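Local coordinates for L0028 (Mitochondria associated protein) (Escherichia coli, PDB 3GCG) that probably acts as a bacterial effector of the WxxxE type that engages a host Rho-family GTPase and stimulates its nucleotide exchange, at residues W43-N57 with L87-I100. Residues are numbered along the deposited sequence; the frame is centred on the assembly and turned at random.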
ATOM      1  N   TRP B  43       0.399 -15.661  -9.407  1.00 21.41           N
ATOM      2  CA  TRP B  43       1.070 -14.874  -8.386  1.00 20.17           C
ATOM      3  C   TRP B  43       2.448 -14.435  -8.887  1.00 19.47           C
ATOM      4  O   TRP B  43       2.830 -13.271  -8.739  1.00 17.84           O
ATOM      5  CB  TRP B  43       1.251 -15.679  -7.094  1.00 18.60           C
ATOM      6  CG  TRP B  43       2.140 -14.964  -6.124  1.00 17.40           C
ATOM      7  CD1 TRP B  43       1.788 -13.929  -5.299  1.00 17.78           C
ATOM      8  CD2 TRP B  43       3.554 -15.132  -5.973  1.00 17.14           C
ATOM      9  NE1 TRP B  43       2.894 -13.446  -4.647  1.00 15.78           N
ATOM     10  CE2 TRP B  43       3.992 -14.170  -5.035  1.00 17.54           C
ATOM     11  CE3 TRP B  43       4.494 -16.015  -6.525  1.00 16.32           C
ATOM     12  CZ2 TRP B  43       5.331 -14.050  -4.653  1.00 13.67           C
ATOM     13  CZ3 TRP B  43       5.823 -15.895  -6.146  1.00 15.96           C
ATOM     14  CH2 TRP B  43       6.227 -14.923  -5.210  1.00 18.20           C
ATOM     15  N   PHE B  44       3.192 -15.371  -9.472  1.00 19.16           N
ATOM     16  CA  PHE B  44       4.536 -15.075  -9.978  1.00 22.53           C
ATOM     17  C   PHE B  44       4.515 -13.944 -11.004  1.00 22.36           C
ATOM     18  O   PHE B  44       5.315 -13.012 -10.928  1.00 22.62           O
ATOM     19  CB  PHE B  44       5.160 -16.325 -10.616  1.00 24.90           C
ATOM     20  CG  PHE B  44       6.598 -16.148 -11.025  1.00 26.48           C
ATOM     21  CD1 PHE B  44       7.622 -16.256 -10.086  1.00 27.50           C
ATOM     22  CD2 PHE B  44       6.930 -15.846 -12.349  1.00 26.72           C
ATOM     23  CE1 PHE B  44       8.967 -16.064 -10.458  1.00 30.69           C
ATOM     24  CE2 PHE B  44       8.269 -15.652 -12.737  1.00 29.09           C
ATOM     25  CZ  PHE B  44       9.289 -15.759 -11.792  1.00 29.73           C
ATOM     26  N   GLN B  45       3.598 -14.038 -11.964  1.00 23.11           N
ATOM     27  CA  GLN B  45       3.462 -13.025 -13.006  1.00 23.91           C
ATOM     28  C   GLN B  45       3.170 -11.642 -12.421  1.00 23.09           C
ATOM     29  O   GLN B  45       3.831 -10.657 -12.761  1.00 20.04           O
ATOM     30  CB  GLN B  45       2.338 -13.414 -13.980  1.00 26.55           C
ATOM     31  CG  GLN B  45       2.701 -14.522 -14.966  1.00 31.85           C
ATOM     32  CD  GLN B  45       1.575 -14.845 -15.950  1.00 35.87           C
ATOM     33  OE1 GLN B  45       1.076 -13.968 -16.665  1.00 36.28           O
ATOM     34  NE2 GLN B  45       1.177 -16.113 -15.994  1.00 36.94           N
ATOM     35  N   GLN B  46       2.180 -11.580 -11.536  1.00 22.00           N
ATOM     36  CA  GLN B  46       1.787 -10.322 -10.915  1.00 22.39           C
ATOM     37  C   GLN B  46       2.888  -9.695 -10.064  1.00 21.92           C
ATOM     38  O   GLN B  46       3.156  -8.501 -10.168  1.00 20.57           O
ATOM     39  CB  GLN B  46       0.545 -10.535 -10.056  1.00 21.38           C
ATOM     40  CG  GLN B  46      -0.582 -11.215 -10.794  1.00 23.75           C
ATOM     41  CD  GLN B  46      -1.912 -11.050 -10.093  1.00 24.61           C
ATOM     42  OE1 GLN B  46      -1.967 -10.817  -8.881  1.00 22.03           O
ATOM     43  NE2 GLN B  46      -2.996 -11.180 -10.850  1.00 23.87           N
ATOM     44  N   GLU B  47       3.517 -10.505  -9.220  1.00 22.32           N
ATOM     45  CA  GLU B  47       4.581 -10.014  -8.358  1.00 23.09           C
ATOM     46  C   GLU B  47       5.763  -9.512  -9.179  1.00 23.39           C
ATOM     47  O   GLU B  47       6.317  -8.455  -8.890  1.00 24.42           O
ATOM     48  CB  GLU B  47       5.042 -11.112  -7.395  1.00 21.79           C
ATOM     49  CG  GLU B  47       6.218 -10.699  -6.533  1.00 23.14           C
ATOM     50  CD  GLU B  47       5.867  -9.575  -5.574  1.00 23.80           C
ATOM     51  OE1 GLU B  47       6.803  -8.901  -5.103  1.00 22.10           O
ATOM     52  OE2 GLU B  47       4.662  -9.377  -5.283  1.00 20.76           O
ATOM     53  N   GLN B  48       6.145 -10.266 -10.205  1.00 23.08           N
ATOM     54  CA  GLN B  48       7.263  -9.863 -11.057  1.00 22.98           C
ATOM     55  C   GLN B  48       7.081  -8.464 -11.655  1.00 21.95           C
ATOM     56  O   GLN B  48       7.977  -7.618 -11.544  1.00 21.05           O
ATOM     57  CB  GLN B  48       7.463 -10.874 -12.191  1.00 23.96           C
ATOM     58  CG  GLN B  48       8.746 -10.655 -12.983  1.00 24.98           C
ATOM     59  CD  GLN B  48       9.092 -11.846 -13.873  1.00 29.64           C
ATOM     60  OE1 GLN B  48       8.277 -12.281 -14.699  1.00 27.28           O
ATOM     61  NE2 GLN B  48      10.305 -12.377 -13.709  1.00 25.90           N
ATOM     62  N   THR B  49       5.936  -8.213 -12.294  1.00 19.73           N
ATOM     63  CA  THR B  49       5.718  -6.901 -12.888  1.00 20.00           C
ATOM     64  C   THR B  49       5.536  -5.845 -11.799  1.00 19.03           C
ATOM     65  O   THR B  49       5.869  -4.685 -11.994  1.00 18.74           O
ATOM     66  CB  THR B  49       4.498  -6.881 -13.867  1.00 21.97           C
ATOM     67  OG1 THR B  49       3.417  -6.129 -13.300  1.00 24.44           O
ATOM     68  CG2 THR B  49       4.034  -8.274 -14.179  1.00 20.38           C
ATOM     69  N   THR B  50       5.037  -6.260 -10.642  1.00 20.62           N
ATOM     70  CA  THR B  50       4.835  -5.337  -9.532  1.00 20.76           C
ATOM     71  C   THR B  50       6.153  -4.942  -8.858  1.00 20.03           C
ATOM     72  O   THR B  50       6.409  -3.755  -8.649  1.00 20.60           O
ATOM     73  CB  THR B  50       3.887  -5.934  -8.470  1.00 19.24           C
ATOM     74  OG1 THR B  50       2.563  -6.008  -9.007  1.00 18.22           O
ATOM     75  CG2 THR B  50       3.872  -5.069  -7.213  1.00 16.68           C
ATOM     76  N   TYR B  51       6.974  -5.935  -8.516  1.00 18.42           N
ATOM     77  CA  TYR B  51       8.265  -5.693  -7.862  1.00 19.06           C
ATOM     78  C   TYR B  51       9.197  -4.868  -8.750  1.00 18.68           C
ATOM     79  O   TYR B  51       9.883  -3.958  -8.283  1.00 18.29           O
ATOM     80  CB  TYR B  51       8.962  -7.010  -7.514  1.00 18.13           C
ATOM     81  CG  TYR B  51      10.214  -6.800  -6.688  1.00 17.39           C
ATOM     82  CD1 TYR B  51      10.162  -6.787  -5.294  1.00 16.46           C
ATOM     83  CD2 TYR B  51      11.436  -6.524  -7.304  1.00 19.52           C
ATOM     84  CE1 TYR B  51      11.287  -6.500  -4.535  1.00 16.37           C
ATOM     85  CE2 TYR B  51      12.572  -6.227  -6.553  1.00 19.36           C
ATOM     86  CZ  TYR B  51      12.488  -6.216  -5.173  1.00 20.02           C
ATOM     87  OH  TYR B  51      13.609  -5.898  -4.435  1.00 24.05           O
ATOM     88  N   ILE B  52       9.218  -5.199 -10.034  1.00 19.48           N
ATOM     89  CA  ILE B  52      10.047  -4.493 -10.993  1.00 19.15           C
ATOM     90  C   ILE B  52       9.550  -3.062 -11.189  1.00 17.91           C
ATOM     91  O   ILE B  52      10.358  -2.132 -11.273  1.00 16.35           O
ATOM     92  CB  ILE B  52      10.049  -5.216 -12.344  1.00 19.80           C
ATOM     93  CG1 ILE B  52      10.719  -6.584 -12.197  1.00 21.38           C
ATOM     94  CG2 ILE B  52      10.780  -4.373 -13.390  1.00 22.61           C
ATOM     95  CD1 ILE B  52      10.584  -7.458 -13.449  1.00 23.40           C
ATOM     96  N   SER B  53       8.227  -2.894 -11.260  1.00 16.42           N
ATOM     97  CA  SER B  53       7.618  -1.571 -11.435  1.00 15.72           C
ATOM     98  C   SER B  53       7.894  -0.691 -10.234  1.00 15.20           C
ATOM     99  O   SER B  53       8.122   0.508 -10.369  1.00 15.59           O
ATOM    100  CB  SER B  53       6.101  -1.677 -11.615  1.00 14.75           C
ATOM    101  OG  SER B  53       5.776  -2.311 -12.833  1.00 14.50           O
ATOM    102  N   ARG B  54       7.855  -1.281  -9.050  1.00 16.18           N
ATOM    103  CA  ARG B  54       8.111  -0.505  -7.856  1.00 18.19           C
ATOM    104  C   ARG B  54       9.594  -0.131  -7.830  1.00 16.73           C
ATOM    105  O   ARG B  54       9.948   0.981  -7.446  1.00 17.26           O
ATOM    106  CB  ARG B  54       7.662  -1.296  -6.620  1.00 21.13           C
ATOM    107  CG  ARG B  54       8.732  -1.875  -5.748  1.00 27.30           C
ATOM    108  CD  ARG B  54       9.040  -0.976  -4.573  1.00 31.15           C
ATOM    109  NE  ARG B  54       9.852  -1.686  -3.590  1.00 38.45           N
ATOM    110  CZ  ARG B  54       9.366  -2.529  -2.685  1.00 41.02           C
ATOM    111  NH1 ARG B  54       8.060  -2.762  -2.620  1.00 43.15           N
ATOM    112  NH2 ARG B  54      10.192  -3.171  -1.866  1.00 44.07           N
ATOM    113  N   THR B  55      10.456  -1.046  -8.271  1.00 15.52           N
ATOM    114  CA  THR B  55      11.896  -0.775  -8.332  1.00 16.47           C
ATOM    115  C   THR B  55      12.096   0.426  -9.257  1.00 15.80           C
ATOM    116  O   THR B  55      12.890   1.317  -8.973  1.00 15.44           O
ATOM    117  CB  THR B  55      12.687  -1.986  -8.895  1.00 15.26           C
ATOM    118  OG1 THR B  55      12.562  -3.096  -8.002  1.00 16.07           O
ATOM    119  CG2 THR B  55      14.165  -1.653  -9.028  1.00 17.46           C
ATOM    120  N   VAL B  56      11.351   0.448 -10.360  1.00 15.39           N
ATOM    121  CA  VAL B  56      11.443   1.549 -11.306  1.00 15.09           C
ATOM    122  C   VAL B  56      10.929   2.839 -10.678  1.00 15.55           C
ATOM    123  O   VAL B  56      11.584   3.872 -10.762  1.00 18.33           O
ATOM    124  CB  VAL B  56      10.633   1.268 -12.588  1.00 12.96           C
ATOM    125  CG1 VAL B  56      10.586   2.513 -13.446  1.00 13.47           C
ATOM    126  CG2 VAL B  56      11.259   0.122 -13.368  1.00 12.43           C
ATOM    127  N   ASN B  57       9.757   2.783 -10.054  1.00 16.11           N
ATOM    128  CA  ASN B  57       9.190   3.968  -9.416  1.00 16.85           C
ATOM    129  C   ASN B  57      10.080   4.501  -8.300  1.00 16.38           C
ATOM    130  O   ASN B  57      10.146   5.699  -8.068  1.00 17.03           O
ATOM    131  CB  ASN B  57       7.800   3.667  -8.858  1.00 14.54           C
ATOM    132  CG  ASN B  57       6.713   3.929  -9.864  1.00 14.63           C
ATOM    133  OD1 ASN B  57       6.695   4.974 -10.502  1.00 16.63           O
ATOM    134  ND2 ASN B  57       5.791   2.984 -10.011  1.00 19.41           N
ATOM    135  N   LEU B  87      13.720  -4.546 -20.791  1.00 32.89           N
ATOM    136  CA  LEU B  87      13.589  -5.754 -19.982  1.00 33.86           C
ATOM    137  C   LEU B  87      12.736  -6.822 -20.650  1.00 34.75           C
ATOM    138  O   LEU B  87      12.768  -7.986 -20.250  1.00 36.24           O
ATOM    139  CB  LEU B  87      12.961  -5.418 -18.629  1.00 33.46           C
ATOM    140  CG  LEU B  87      13.694  -4.460 -17.693  1.00 33.92           C
ATOM    141  CD1 LEU B  87      12.860  -4.249 -16.422  1.00 32.80           C
ATOM    142  CD2 LEU B  87      15.055  -5.032 -17.349  1.00 31.65           C
ATOM    143  N   GLN B  88      11.977  -6.431 -21.664  1.00 34.82           N
ATOM    144  CA  GLN B  88      11.100  -7.378 -22.331  1.00 36.01           C
ATOM    145  C   GLN B  88      10.206  -7.942 -21.242  1.00 35.59           C
ATOM    146  O   GLN B  88      10.052  -9.155 -21.107  1.00 35.89           O
ATOM    147  CB  GLN B  88      11.901  -8.506 -22.983  1.00 36.68           C
ATOM    148  CG  GLN B  88      12.629  -8.095 -24.247  1.00 39.21           C
ATOM    149  CD  GLN B  88      11.678  -7.613 -25.327  1.00 40.38           C
ATOM    150  OE1 GLN B  88      10.739  -8.318 -25.710  1.00 42.50           O
ATOM    151  NE2 GLN B  88      11.915  -6.408 -25.825  1.00 39.19           N
ATOM    152  N   GLN B  89       9.633  -7.041 -20.455  1.00 34.94           N
ATOM    153  CA  GLN B  89       8.753  -7.427 -19.359  1.00 35.11           C
ATOM    154  C   GLN B  89       7.651  -6.386 -19.232  1.00 33.41           C
ATOM    155  O   GLN B  89       7.922  -5.184 -19.234  1.00 33.78           O
ATOM    156  CB  GLN B  89       9.543  -7.471 -18.043  1.00 37.26           C
ATOM    157  CG  GLN B  89       9.134  -8.566 -17.063  1.00 39.46           C
ATOM    158  CD  GLN B  89       9.813  -9.886 -17.372  1.00 40.24           C
ATOM    159  OE1 GLN B  89       9.454 -10.579 -18.328  1.00 41.94           O
ATOM    160  NE2 GLN B  89      10.820 -10.233 -16.572  1.00 39.84           N
ATOM    161  N   PRO B  90       6.388  -6.826 -19.133  1.00 32.52           N
ATOM    162  CA  PRO B  90       5.309  -5.843 -18.998  1.00 31.59           C
ATOM    163  C   PRO B  90       5.420  -5.172 -17.625  1.00 29.11           C
ATOM    164  O   PRO B  90       5.717  -5.831 -16.627  1.00 28.99           O
ATOM    165  CB  PRO B  90       4.049  -6.693 -19.130  1.00 32.29           C
ATOM    166  CG  PRO B  90       4.482  -8.004 -18.523  1.00 32.79           C
ATOM    167  CD  PRO B  90       5.853  -8.201 -19.134  1.00 31.96           C
ATOM    168  N   LEU B  91       5.196  -3.863 -17.584  1.00 26.37           N
ATOM    169  CA  LEU B  91       5.279  -3.118 -16.337  1.00 24.78           C
ATOM    170  C   LEU B  91       3.996  -2.326 -16.078  1.00 23.89           C
ATOM    171  O   LEU B  91       3.136  -2.220 -16.948  1.00 24.72           O
ATOM    172  CB  LEU B  91       6.487  -2.175 -16.383  1.00 24.41           C
ATOM    173  CG  LEU B  91       7.837  -2.829 -16.704  1.00 24.91           C
ATOM    174  CD1 LEU B  91       8.946  -1.774 -16.638  1.00 23.76           C
ATOM    175  CD2 LEU B  91       8.121  -3.963 -15.714  1.00 24.35           C
ATOM    176  N   ASP B  92       3.875  -1.771 -14.878  1.00 22.53           N
ATOM    177  CA  ASP B  92       2.703  -0.992 -14.489  1.00 23.03           C
ATOM    178  C   ASP B  92       3.209   0.216 -13.693  1.00 23.55           C
ATOM    179  O   ASP B  92       3.713   0.067 -12.587  1.00 23.38           O
ATOM    180  CB  ASP B  92       1.779  -1.863 -13.633  1.00 22.27           C
ATOM    181  CG  ASP B  92       0.470  -1.178 -13.287  1.00 24.14           C
ATOM    182  OD1 ASP B  92      -0.538  -1.897 -13.139  1.00 25.67           O
ATOM    183  OD2 ASP B  92       0.440   0.064 -13.145  1.00 23.88           O
ATOM    184  N   MET B  93       3.073   1.413 -14.248  1.00 23.48           N
ATOM    185  CA  MET B  93       3.585   2.577 -13.550  1.00 25.68           C
ATOM    186  C   MET B  93       2.980   2.884 -12.194  1.00 23.85           C
ATOM    187  O   MET B  93       3.400   3.820 -11.548  1.00 23.59           O
ATOM    188  CB  MET B  93       3.539   3.818 -14.447  1.00 30.10           C
ATOM    189  CG  MET B  93       2.194   4.221 -14.979  1.00 36.20           C
ATOM    190  SD  MET B  93       2.431   5.626 -16.106  1.00 46.10           S
ATOM    191  CE  MET B  93       2.922   4.757 -17.586  1.00 42.50           C
ATOM    192  N   ASN B  94       2.004   2.097 -11.756  1.00 24.48           N
ATOM    193  CA  ASN B  94       1.398   2.293 -10.438  1.00 21.45           C
ATOM    194  C   ASN B  94       2.016   1.296  -9.450  1.00 19.21           C
ATOM    195  O   ASN B  94       1.725   1.330  -8.257  1.00 16.62           O
ATOM    196  CB  ASN B  94      -0.112   2.066 -10.497  1.00 22.51           C
ATOM    197  CG  ASN B  94      -0.828   3.111 -11.324  1.00 26.79           C
ATOM    198  OD1 ASN B  94      -1.912   2.863 -11.860  1.00 24.58           O
ATOM    199  ND2 ASN B  94      -0.233   4.296 -11.422  1.00 27.53           N
ATOM    200  N   GLY B  95       2.861   0.400  -9.954  1.00 18.46           N
ATOM    201  CA  GLY B  95       3.491  -0.592  -9.089  1.00 18.94           C
ATOM    202  C   GLY B  95       4.263   0.053  -7.953  1.00 19.23           C
ATOM    203  O   GLY B  95       5.063   0.968  -8.184  1.00 20.87           O
ATOM    204  N   ALA B  96       4.043  -0.412  -6.726  1.00 19.51           N
ATOM    205  CA  ALA B  96       4.742   0.171  -5.586  1.00 19.27           C
ATOM    206  C   ALA B  96       4.784  -0.672  -4.313  1.00 18.02           C
ATOM    207  O   ALA B  96       5.518  -0.344  -3.387  1.00 17.28           O
ATOM    208  CB  ALA B  96       4.138   1.531  -5.270  1.00 20.71           C
ATOM    209  N   GLN B  97       3.991  -1.740  -4.255  1.00 18.52           N
ATOM    210  CA  GLN B  97       3.950  -2.605  -3.075  1.00 16.93           C
ATOM    211  C   GLN B  97       4.066  -4.070  -3.477  1.00 16.90           C
ATOM    212  O   GLN B  97       3.184  -4.630  -4.132  1.00 16.15           O
ATOM    213  CB  GLN B  97       2.646  -2.400  -2.290  1.00 16.51           C
ATOM    214  CG  GLN B  97       2.397  -0.974  -1.769  1.00 12.96           C
ATOM    215  CD  GLN B  97       3.367  -0.568  -0.678  1.00 12.44           C
ATOM    216  OE1 GLN B  97       3.615  -1.328   0.254  1.00 11.90           O
ATOM    217  NE2 GLN B  97       3.908   0.642  -0.778  1.00 12.97           N
ATOM    218  N   SER B  98       5.166  -4.680  -3.067  1.00 17.34           N
ATOM    219  CA  SER B  98       5.476  -6.074  -3.358  1.00 17.48           C
ATOM    220  C   SER B  98       4.808  -6.985  -2.330  1.00 15.56           C
ATOM    221  O   SER B  98       4.870  -6.720  -1.140  1.00 15.87           O
ATOM    222  CB  SER B  98       6.999  -6.255  -3.319  1.00 16.02           C
ATOM    223  OG  SER B  98       7.373  -7.611  -3.160  1.00 19.62           O
ATOM    224  N   SER B  99       4.177  -8.061  -2.777  1.00 14.22           N
ATOM    225  CA  SER B  99       3.536  -8.950  -1.821  1.00 15.11           C
ATOM    226  C   SER B  99       4.599  -9.742  -1.068  1.00 14.63           C
ATOM    227  O   SER B  99       4.309 -10.359  -0.051  1.00 15.81           O
ATOM    228  CB  SER B  99       2.556  -9.897  -2.521  1.00 15.60           C
ATOM    229  OG  SER B  99       3.225 -10.870  -3.301  1.00 12.82           O
ATOM    230  N   ILE B 100       5.833  -9.721  -1.568  1.00 15.87           N
ATOM    231  CA  ILE B 100       6.927 -10.428  -0.905  1.00 17.93           C
ATOM    232  C   ILE B 100       7.283  -9.675   0.372  1.00 17.57           C
ATOM    233  O   ILE B 100       7.472 -10.273   1.427  1.00 20.20           O
ATOM    234  CB  ILE B 100       8.204 -10.502  -1.788  1.00 17.69           C
ATOM    235  CG1 ILE B 100       7.963 -11.381  -3.014  1.00 17.88           C
ATOM    236  CG2 ILE B 100       9.361 -11.073  -0.983  1.00 19.69           C
ATOM    237  CD1 ILE B 100       9.115 -11.363  -3.991  1.00 18.65           C
TER
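W43 and E47 both carry CG anti to the backbone N (chi1 170° and 176°), which points the indole at S99 and the carboxylate at S98 and S99 from one side of helix 41-67. A bend at chi2 then turns the E47 carboxylate onto the start of helix 99-105. Its OE2 takes S99 N at 2.9 Å on the syn side and S99 OG, also at 2.9 Å from OE2, from above the carboxylate plane. OE1 accepts from S98 OG, a bond modelled too short for its length to be trusted, while that hydroxyl, at the N-cap, receives I100 N. The W43 indole, lying close to E47 CB by one face, sends NE1 to S99 OG at 2.9 Å nearly in the ring plane. W43 and E47 are the tryptophan and glutamate of the WxxxE signature of this effector family, and here they fix the end of the connecting loop, whose Q97 hydrogen-bonds the chain of another protein in the assembly. An alanine in place of E47 would probably leave S99 N and the S98 and S99 hydroxyls without the carboxylate they share. Farther along the helix, S53 OG accepts D92 N at 2.8 Å in a nearly straight bond and gives its own proton to T49 O. N57 ND2 clasps the type I turn D92-G95 twice, meeting G95 O in its carbonyl plane at 2.8 Å and M93 O from above its plane at 3.0 Å. R54 packs CB on A96 CA (3.4 Å) and extends to a salt bridge with E136. I52 CG2 rests against both L91 CD2 (3.6 Å) and L87 CD1.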